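Local coordinates for protein pyridoxal kinase (Lactobacillus plantarum, PDB 3H74) that probably catalyses the phosphorylation of pyridoxal by ATP, giving the cofactor pyridoxal 5'-phosphate, as a member of the ribokinase-like kinases, at residues V64-H67 / W68-Q72; A247-A251 / Q252-D256. All coordinates share one frame; numbering follows the deposited sequence.

Contact 1: residues V64-H67 / W68-Q72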
ATOM      1  N   VAL A  64      10.341  15.186  12.385  1.00  5.29           N
ATOM      2  CA  VAL A  64       9.751  14.005  13.020  1.00  5.23           C
ATOM      3  C   VAL A  64      10.807  12.914  13.186  1.00  5.58           C
ATOM      4  O   VAL A  64      11.004  12.404  14.281  1.00  5.73           O
ATOM      5  CB  VAL A  64       8.556  13.450  12.203  1.00  5.25           C
ATOM      6  CG1 VAL A  64       8.029  12.161  12.820  1.00  5.68           C
ATOM      7  CG2 VAL A  64       7.445  14.477  12.127  1.00  5.49           C
ATOM      8  N   PHE A  65      11.502  12.582  12.104  1.00  6.31           N
ATOM      9  CA  PHE A  65      12.503  11.530  12.163  1.00  6.64           C
ATOM     10  C   PHE A  65      13.643  11.893  13.110  1.00  6.45           C
ATOM     11  O   PHE A  65      14.124  11.039  13.855  1.00  6.79           O
ATOM     12  CB  PHE A  65      13.037  11.205  10.771  1.00  7.03           C
ATOM     13  CG  PHE A  65      11.996  10.637   9.831  1.00  6.53           C
ATOM     14  CD1 PHE A  65      11.009   9.757  10.290  1.00  6.88           C
ATOM     15  CD2 PHE A  65      12.015  10.974   8.486  1.00  8.01           C
ATOM     16  CE1 PHE A  65      10.050   9.235   9.419  1.00  7.19           C
ATOM     17  CE2 PHE A  65      11.060  10.448   7.611  1.00  8.40           C
ATOM     18  CZ  PHE A  65      10.073   9.585   8.091  1.00  8.07           C
ATOM     19  N   ALA A  66      14.053  13.164  13.104  1.00  6.53           N
ATOM     20  CA  ALA A  66      15.102  13.614  14.028  1.00  6.50           C
ATOM     21  C   ALA A  66      14.643  13.465  15.477  1.00  6.55           C
ATOM     22  O   ALA A  66      15.397  13.008  16.346  1.00  6.77           O
ATOM     23  CB  ALA A  66      15.469  15.048  13.736  1.00  7.24           C
ATOM     24  N   HIS A  67      13.393  13.843  15.746  1.00  6.01           N
ATOM     25  CA  HIS A  67      12.852  13.704  17.089  1.00  6.23           C
ATOM     26  C   HIS A  67      12.781  12.237  17.527  1.00  6.23           C
ATOM     27  O   HIS A  67      13.233  11.878  18.619  1.00  6.23           O
ATOM     28  CB  HIS A  67      11.483  14.370  17.211  1.00  6.24           C
ATOM     29  CG  HIS A  67      10.882  14.217  18.566  1.00  6.05           C
ATOM     30  ND1 HIS A  67       9.523  14.084  18.780  1.00  5.52           N
ATOM     31  CD2 HIS A  67      11.466  14.147  19.785  1.00  6.68           C
ATOM     32  CE1 HIS A  67       9.302  13.956  20.076  1.00  5.61           C
ATOM     33  NE2 HIS A  67      10.463  13.987  20.707  1.00  5.61           N
ATOM     34  N   TRP A  68      12.195  11.388  16.686  1.00  5.97           N
ATOM     35  CA  TRP A  68      12.105   9.974  17.023  1.00  6.57           C
ATOM     36  C   TRP A  68      13.486   9.366  17.283  1.00  7.14           C
ATOM     37  O   TRP A  68      13.638   8.552  18.187  1.00  7.84           O
ATOM     38  CB  TRP A  68      11.396   9.203  15.923  1.00  6.42           C
ATOM     39  CG  TRP A  68       9.932   9.521  15.772  1.00  5.95           C
ATOM     40  CD1 TRP A  68       9.146  10.262  16.608  1.00  5.79           C
ATOM     41  CD2 TRP A  68       9.083   9.059  14.726  1.00  5.15           C
ATOM     42  NE1 TRP A  68       7.850  10.296  16.140  1.00  6.00           N
ATOM     43  CE2 TRP A  68       7.787   9.557  14.986  1.00  5.00           C
ATOM     44  CE3 TRP A  68       9.295   8.272  13.584  1.00  6.15           C
ATOM     45  CZ2 TRP A  68       6.705   9.293  14.135  1.00  5.85           C
ATOM     46  CZ3 TRP A  68       8.221   8.008  12.743  1.00  6.16           C
ATOM     47  CH2 TRP A  68       6.938   8.515  13.028  1.00  5.92           C
ATOM     48  N   THR A  69      14.481   9.775  16.499  1.00  7.61           N
ATOM     49  CA  THR A  69      15.861   9.327  16.704  1.00  8.53           C
ATOM     50  C   THR A  69      16.378   9.752  18.084  1.00  8.56           C
ATOM     51  O   THR A  69      16.870   8.918  18.851  1.00  8.85           O
ATOM     52  CB  THR A  69      16.776   9.843  15.587  1.00  8.61           C
ATOM     53  OG1 THR A  69      16.331   9.311  14.331  1.00 10.03           O
ATOM     54  CG2 THR A  69      18.232   9.417  15.822  1.00  9.40           C
ATOM     55  N   ARG A  70      16.222  11.031  18.418  1.00  8.29           N
ATOM     56  CA  ARG A  70      16.699  11.532  19.718  1.00  9.43           C
ATOM     57  C   ARG A  70      15.967  10.856  20.878  1.00  9.19           C
ATOM     58  O   ARG A  70      16.546  10.625  21.938  1.00  9.99           O
ATOM     59  CB  ARG A  70      16.559  13.061  19.821  1.00  9.69           C
ATOM     60  CG  ARG A  70      17.387  13.876  18.814  1.00 10.90           C
ATOM     61  CD  ARG A  70      17.327  15.388  19.054  1.00 10.93           C
ATOM     62  NE  ARG A  70      15.961  15.849  19.193  1.00  8.28           N
ATOM     63  CZ  ARG A  70      15.205  16.345  18.216  1.00  7.56           C
ATOM     64  NH1 ARG A  70      15.670  16.510  16.981  1.00  7.05           N
ATOM     65  NH2 ARG A  70      13.960  16.697  18.484  1.00  8.10           N
ATOM     66  N   ALA A  71      14.686  10.550  20.674  1.00  8.96           N
ATOM     67  CA  ALA A  71      13.857   9.922  21.703  1.00  9.67           C
ATOM     68  C   ALA A  71      14.084   8.409  21.792  1.00 10.33           C
ATOM     69  O   ALA A  71      13.499   7.737  22.651  1.00 10.98           O
ATOM     70  CB  ALA A  71      12.377  10.237  21.450  1.00  9.52           C
ATOM     71  N   GLN A  72      14.926   7.884  20.904  1.00 11.16           N
ATOM     72  CA  GLN A  72      15.308   6.462  20.903  1.00 13.32           C
ATOM     73  C   GLN A  72      14.131   5.529  20.638  1.00 13.06           C
ATOM     74  O   GLN A  72      14.035   4.438  21.211  1.00 13.11           O
ATOM     75  CB  GLN A  72      16.043   6.080  22.195  1.00 13.59           C
ATOM     76  CG  GLN A  72      17.405   6.750  22.347  1.00 16.06           C
ATOM     77  CD  GLN A  72      18.111   6.321  23.611  1.00 16.71           C
ATOM     78  OE1 GLN A  72      17.849   6.850  24.692  1.00 22.47           O
ATOM     79  NE2 GLN A  72      19.005   5.348  23.487  1.00 21.37           N
TER
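Trp68 sets its indole alongside Val64, one ring face over CG1, and this i/i+4 pair lies in the last turns of helix 61-70, which ends in a Schellman motif at Gln72. CG1 of Val64 makes a CH-pi contact with the six-membered ring of Trp68, 3.5 Å from its centroid and 19° off the normal. Two torsions bring the groups together: CG1 stands anti to the Val64 backbone N (chi1 175°), and the indole turns back beside its own N, so the two side chains point the same way. Trp68 N also donates the i/i+4 backbone bond to Val64 O (2.9 Å). On the next position Phe65 meets the indole obliquely, its ring turned 66° from the six-membered ring, with CE1 4.0 Å from Trp68 CZ3. Val64, Phe65 and Trp68 all touch Leu37 of strand 32-42, and Phe65 also stacks on Tyr95 of helix 86-98, so this face of the helix packs against strand 32-42 and helix 86-98.

The exposed side is built by His67 and Arg70. The arginine chain bends at chi3 and folds back over the helix, placing one face of its guanidinium on the backbone of Ala66 and His67; NH2 lies 3.5 Å from His67 CA. The two side chains cross at about a right angle, yet the imidazole and guanidinium planes are nearly aligned, with Arg70 NH2 3.6 Å from His67 CB.

Where the helix turns from Phe65 to Thr69, one acceptor serves two donors. Thr69 N and the hydroxyl both bind Phe65 O, reaching it from opposite faces of its carbonyl plane, with OG1 2.8 Å from Phe65 O; that hydroxyl is also joined to Gln98 NE2.

Contact 2: residues A247-A251 / Q252-D256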
ATOM      1  N   ALA A 247     -17.834  -5.611  -1.336  1.00  5.88           N
ATOM      2  CA  ALA A 247     -19.219  -6.092  -1.303  1.00  6.01           C
ATOM      3  C   ALA A 247     -20.035  -5.292  -0.290  1.00  5.73           C
ATOM      4  O   ALA A 247     -21.185  -4.913  -0.546  1.00  6.24           O
ATOM      5  CB  ALA A 247     -19.269  -7.564  -0.990  1.00  6.17           C
ATOM      6  N   GLU A 248     -19.450  -5.015   0.870  1.00  5.62           N
ATOM      7  CA  GLU A 248     -20.173  -4.243   1.872  1.00  6.07           C
ATOM      8  C   GLU A 248     -20.442  -2.818   1.403  1.00  5.80           C
ATOM      9  O   GLU A 248     -21.506  -2.244   1.652  1.00  6.59           O
ATOM     10  CB  GLU A 248     -19.452  -4.230   3.229  1.00  5.59           C
ATOM     11  CG  GLU A 248     -20.304  -3.539   4.290  1.00  7.28           C
ATOM     12  CD  GLU A 248     -19.634  -3.370   5.634  1.00  7.10           C
ATOM     13  OE1 GLU A 248     -18.432  -3.670   5.780  1.00  6.67           O
ATOM     14  OE2 GLU A 248     -20.350  -2.931   6.559  1.00  9.50           O
ATOM     15  N   THR A 249     -19.461  -2.256   0.706  1.00  5.60           N
ATOM     16  CA  THR A 249     -19.580  -0.901   0.170  1.00  6.30           C
ATOM     17  C   THR A 249     -20.766  -0.832  -0.795  1.00  6.19           C
ATOM     18  O   THR A 249     -21.593   0.074  -0.709  1.00  6.45           O
ATOM     19  CB  THR A 249     -18.283  -0.480  -0.547  1.00  6.11           C
ATOM     20  OG1 THR A 249     -17.168  -0.659   0.339  1.00  6.04           O
ATOM     21  CG2 THR A 249     -18.341   0.974  -1.009  1.00  6.83           C
ATOM     22  N   ILE A 250     -20.841  -1.810  -1.695  1.00  6.52           N
ATOM     23  CA  ILE A 250     -21.963  -1.897  -2.637  1.00  7.10           C
ATOM     24  C   ILE A 250     -23.292  -2.030  -1.876  1.00  7.16           C
ATOM     25  O   ILE A 250     -24.276  -1.343  -2.175  1.00  7.71           O
ATOM     26  CB  ILE A 250     -21.760  -3.075  -3.605  1.00  7.52           C
ATOM     27  CG1 ILE A 250     -20.523  -2.825  -4.469  1.00  7.33           C
ATOM     28  CG2 ILE A 250     -22.998  -3.287  -4.491  1.00  8.32           C
ATOM     29  CD1 ILE A 250     -20.069  -4.014  -5.294  1.00  8.72           C
ATOM     30  N   ALA A 251     -23.300  -2.875  -0.851  1.00  6.86           N
ATOM     31  CA  ALA A 251     -24.517  -3.156  -0.085  1.00  7.03           C
ATOM     32  C   ALA A 251     -25.050  -1.935   0.651  1.00  7.69           C
ATOM     33  O   ALA A 251     -26.234  -1.872   0.968  1.00  8.13           O
ATOM     34  CB  ALA A 251     -24.261  -4.276   0.898  1.00  7.75           C
ATOM     35  N   GLN A 252     -24.181  -0.964   0.930  1.00  7.61           N
ATOM     36  CA  GLN A 252     -24.580   0.247   1.628  1.00  8.73           C
ATOM     37  C   GLN A 252     -25.377   1.215   0.758  1.00  9.38           C
ATOM     38  O   GLN A 252     -25.910   2.201   1.272  1.00  9.45           O
ATOM     39  CB  GLN A 252     -23.360   0.942   2.237  1.00  8.79           C
ATOM     40  CG  GLN A 252     -22.847   0.209   3.455  1.00  9.43           C
ATOM     41  CD  GLN A 252     -21.599   0.816   4.049  1.00 10.93           C
ATOM     42  OE1 GLN A 252     -21.115   1.842   3.586  1.00 11.72           O
ATOM     43  NE2 GLN A 252     -21.068   0.167   5.083  1.00 13.20           N
ATOM     44  N   ASN A 253     -25.465   0.937  -0.542  1.00  9.95           N
ATOM     45  CA  ASN A 253     -26.281   1.749  -1.462  1.00 11.47           C
ATOM     46  C   ASN A 253     -26.001   3.234  -1.250  1.00 11.75           C
ATOM     47  O   ASN A 253     -26.906   4.040  -1.001  1.00 11.79           O
ATOM     48  CB  ASN A 253     -27.783   1.440  -1.289  1.00 12.50           C
ATOM     49  CG  ASN A 253     -28.121  -0.020  -1.555  1.00 15.37           C
ATOM     50  OD1 ASN A 253     -27.444  -0.705  -2.325  1.00 19.10           O
ATOM     51  ND2 ASN A 253     -29.181  -0.503  -0.917  1.00 18.22           N
ATOM     52  N   ARG A 254     -24.728   3.592  -1.346  1.00 11.40           N
ATOM     53  CA  ARG A 254     -24.277   4.928  -0.975  1.00 12.16           C
ATOM     54  C   ARG A 254     -24.693   5.977  -1.985  1.00 13.36           C
ATOM     55  O   ARG A 254     -24.690   5.726  -3.183  1.00 14.21           O
ATOM     56  CB  ARG A 254     -22.762   4.942  -0.836  1.00 11.25           C
ATOM     57  CG  ARG A 254     -22.265   4.092   0.310  1.00 10.04           C
ATOM     58  CD  ARG A 254     -20.764   4.116   0.324  1.00 10.70           C
ATOM     59  NE  ARG A 254     -20.192   3.462   1.489  1.00  9.15           N
ATOM     60  CZ  ARG A 254     -18.895   3.494   1.777  1.00  9.48           C
ATOM     61  NH1 ARG A 254     -18.062   4.143   0.969  1.00 10.18           N
ATOM     62  NH2 ARG A 254     -18.453   2.874   2.857  1.00  8.29           N
ATOM     63  N   THR A 255     -25.046   7.155  -1.479  1.00 14.73           N
ATOM     64  CA  THR A 255     -25.362   8.292  -2.340  1.00 16.00           C
ATOM     65  C   THR A 255     -24.095   9.032  -2.759  1.00 15.59           C
ATOM     66  O   THR A 255     -24.067   9.667  -3.815  1.00 16.47           O
ATOM     67  CB  THR A 255     -26.323   9.284  -1.660  1.00 16.49           C
ATOM     68  OG1 THR A 255     -25.799   9.652  -0.381  1.00 18.90           O
ATOM     69  CG2 THR A 255     -27.703   8.665  -1.485  1.00 18.02           C
ATOM     70  N   ASP A 256     -23.056   8.952  -1.927  1.00 14.92           N
ATOM     71  CA  ASP A 256     -21.778   9.611  -2.207  1.00 14.50           C
ATOM     72  C   ASP A 256     -20.735   8.551  -2.564  1.00 13.87           C
ATOM     73  O   ASP A 256     -20.282   7.800  -1.689  1.00 14.36           O
ATOM     74  CB  ASP A 256     -21.332  10.430  -0.987  1.00 14.66           C
ATOM     75  CG  ASP A 256     -20.119  11.318  -1.266  1.00 14.28           C
ATOM     76  OD1 ASP A 256     -19.385  11.069  -2.246  1.00 13.25           O
ATOM     77  OD2 ASP A 256     -19.899  12.267  -0.483  1.00 15.58           O
TER
HETATM   78  O   HOH W   1     -22.841   1.723  -2.481  1.00 10.84           O
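Gln252 N, just past the end of helix 231-251, is shared between two carbonyls, with a weak bond to Glu248 O and a second of 3.2 Å to Thr249 O, and Asn253 N then bonds Ile250 O at 3.0 Å as the chain takes positive phi at Asn253 and leaves the helix. The nitrogens of Gln252 and Asn253 stand well above the planes of the Thr249 and Ile250 carbonyls, as fits the tightened i/i+3 spacing here.

Past the turn, Arg254 reaches back toward the helix. Its side chain is extended from CG to NE and grips Gln252 side-on: both NE and NH2 donate to one atom, with NE 2.8 Å and NH2 2.9 Å from Gln252 OE1. The acceptor lies in the guanidinium plane. Over one face of that plane comes the methyl of Thr249, with CG2 3.7 Å from Arg254 NH1, while NH1 itself bonds Gly260 O. The Thr249 hydroxyl is occupied at Ala245 O and Ala262 N.

Water 1 gives Thr249 O a second partner, donating to it at 2.7 Å, and accepts from Arg254 N, bridging the last turn and the departing loop. The Glu248 carboxylate and the Gln252 amide cross obliquely, planes 78° apart, with OE2 3.5 Å from Gln252 NE2; Glu248 OE1 is hydrogen-bonded to Asp265 N, in the first turn of helix 264-274.

Together these features make a helix C-terminus ended by a positive-phi residue, joining helix 231-251 of this ribokinase-like fold to the loop that leads to helix 264-274.

Contacts 1 and 2 come in series along the chain, the first completed long before the second opens, and they do not touch: their centres lie 42 Å apart, and their nearest atoms about 28 Å. Each marks the C-terminal end of a helix, 61-70 for contact 1 and 231-251 for contact 2, and each lies more than 20 Å from the centre of the chain. Contact 1 belongs to the flank near strand 32-42 and helix 86-98, whereas contact 2 leads from helix 231-251 into the loop before helix 264-274. Both belong to the same ribokinase-like alpha/beta fold, as separate helix endings at distant parts of its surface.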